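Local coordinates for hypothetical protein (Geobacillus stearothermophilus, PDB 1U84) that is of unknown function, a small all-helical protein of the DUF1871 family, at residues F23-K27 with D28-V32. Residues are numbered along the deposited sequence; the frame is centred on the assembly and turned at random.
Sequences FGLGK and DAYDV
Gly26 to Ala29 form a type I beta turn, closed by Ala29 N donating to Gly26 O at 3.2 Å in a nearly straight bond (166°). Out of that turn the Tyr30 ring runs back along the loop, its CG anti to the carbonyl carbon (chi1 -55°), and brings OH within 3.2 Å of Phe23 N, which donates to it. The same hydroxyl is hydrogen-bonded to Asp21 OD1, while the Asp21 carboxylate also accepts from Leu25 N and Gly26 N, so Asp21 and Tyr30 between them hold the backbone N-H groups of Phe23, Leu25 and Gly26. This is the connection between helix 8-20 and helix 31-41 of an all-helical chain, and Tyr30 stands at the N-cap position of the second helix. Leu25 crosses the tyrosine at about a right angle: Leu25 CD1 lies 4.1 Å from Tyr30 CZ, and Leu25 CB meets Ala29 CB at 3.7 Å. Ala29 CB also sits 4.0 Å above one face of the Tyr30 ring, offset toward its rim. A phenylalanine in place of Tyr30 would probably leave Phe23 N without its acceptor and Asp21 without the hydroxyl it shares. Further along, a water donates to both Lys27 O (2.6 Å) and Asp31 OD1 (2.8 Å), tying the turn to the first residue of the helix.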
loop_
_atom_site.group_PDB
_atom_site.type_symbol
_atom_site.label_atom_id
_atom_site.label_comp_id
_atom_site.label_asym_id
_atom_site.label_seq_id
_atom_site.Cartn_x
_atom_site.Cartn_y
_atom_site.Cartn_z
ATOM N N PHE A 23 9.253 -8.434 -0.252
ATOM C CA PHE A 23 9.948 -9.686 0.084
ATOM C C PHE A 23 10.446 -10.451 -1.149
ATOM O O PHE A 23 10.843 -11.618 -1.049
ATOM C CB PHE A 23 9.052 -10.540 0.986
ATOM C CG PHE A 23 8.733 -9.880 2.294
ATOM C CD1 PHE A 23 9.764 -9.471 3.146
ATOM C CD2 PHE A 23 7.412 -9.625 2.659
ATOM C CE1 PHE A 23 9.475 -8.839 4.375
ATOM C CE2 PHE A 23 7.110 -8.981 3.877
ATOM C CZ PHE A 23 8.153 -8.578 4.720
ATOM N N GLY A 24 10.421 -9.809 -2.316
ATOM C CA GLY A 24 10.971 -10.448 -3.531
ATOM C C GLY A 24 10.217 -11.712 -3.917
ATOM O O GLY A 24 10.802 -12.749 -4.259
ATOM N N LEU A 25 8.897 -11.617 -3.866
ATOM C CA LEU A 25 8.005 -12.744 -4.165
ATOM C C LEU A 25 7.291 -12.617 -5.517
ATOM O O LEU A 25 6.615 -13.543 -5.974
ATOM C CB LEU A 25 6.953 -12.869 -3.028
ATOM C CG LEU A 25 7.451 -13.115 -1.597
ATOM C CD1 LEU A 25 6.297 -12.960 -0.591
ATOM C CD2 LEU A 25 8.100 -14.492 -1.440
ATOM N N GLY A 26 7.473 -11.472 -6.171
ATOM C CA GLY A 26 6.801 -11.148 -7.415
ATOM C C GLY A 26 5.527 -10.373 -7.128
ATOM O O GLY A 26 4.899 -10.557 -6.077
ATOM N N LYS A 27 5.128 -9.554 -8.096
ATOM C CA LYS A 27 3.988 -8.635 -7.924
ATOM C C LYS A 27 2.653 -9.342 -7.678
ATOM O O LYS A 27 1.728 -8.734 -7.125
ATOM C CB LYS A 27 3.899 -7.654 -9.106
ATOM C CG LYS A 27 3.461 -8.273 -10.452
ATOM C CD LYS A 27 3.654 -7.267 -11.598
ATOM C CE LYS A 27 3.192 -7.840 -12.931
ATOM N NZ LYS A 27 3.056 -6.776 -13.985
ATOM N N ASP A 28 2.547 -10.613 -8.068
ATOM C CA ASP A 28 1.279 -11.355 -7.961
ATOM C C ASP A 28 1.036 -12.025 -6.615
ATOM O O ASP A 28 -0.020 -12.623 -6.383
ATOM C CB ASP A 28 1.230 -12.434 -9.058
ATOM C CG ASP A 28 0.903 -11.871 -10.404
ATOM O OD1 ASP A 28 0.409 -10.730 -10.467
ATOM O OD2 ASP A 28 1.122 -12.580 -11.408
ATOM N N ALA A 29 2.013 -11.951 -5.714
ATOM C CA ALA A 29 1.928 -12.650 -4.449
ATOM C C ALA A 29 1.127 -11.870 -3.399
ATOM O O ALA A 29 0.973 -12.337 -2.260
ATOM C CB ALA A 29 3.346 -12.948 -3.911
ATOM N N TYR A 30 0.669 -10.667 -3.763
ATOM C CA TYR A 30 0.135 -9.733 -2.738
ATOM C C TYR A 30 -1.273 -9.239 -2.967
ATOM O O TYR A 30 -1.650 -8.180 -2.453
ATOM C CB TYR A 30 1.046 -8.500 -2.625
ATOM C CG TYR A 30 2.514 -8.785 -2.333
ATOM C CD1 TYR A 30 2.982 -8.871 -1.018
ATOM C CD2 TYR A 30 3.433 -8.878 -3.388
ATOM C CE1 TYR A 30 4.333 -9.110 -0.756
ATOM C CE2 TYR A 30 4.796 -9.114 -3.140
ATOM C CZ TYR A 30 5.238 -9.173 -1.842
ATOM O OH TYR A 30 6.574 -9.383 -1.619
ATOM N N ASP A 31 -2.080 -9.976 -3.729
ATOM C CA ASP A 31 -3.426 -9.468 -4.069
ATOM C C ASP A 31 -4.279 -9.169 -2.845
ATOM O O ASP A 31 -5.032 -8.172 -2.832
ATOM C CB ASP A 31 -4.176 -10.454 -4.979
ATOM C CG ASP A 31 -3.554 -10.581 -6.353
ATOM O OD1 ASP A 31 -2.722 -9.731 -6.753
ATOM O OD2 ASP A 31 -3.930 -11.540 -7.047
ATOM N N VAL A 32 -4.168 -9.998 -1.813
ATOM C CA VAL A 32 -4.974 -9.824 -0.588
ATOM C C VAL A 32 -4.525 -8.526 0.124
ATOM O O VAL A 32 -5.341 -7.658 0.477
ATOM C CB VAL A 32 -4.812 -11.044 0.310
ATOM C CG1 VAL A 32 -5.420 -10.806 1.692
ATOM C CG2 VAL A 32 -5.455 -12.247 -0.374
HETATM O O HOH W 1 -0.492 -8.264 -5.908
#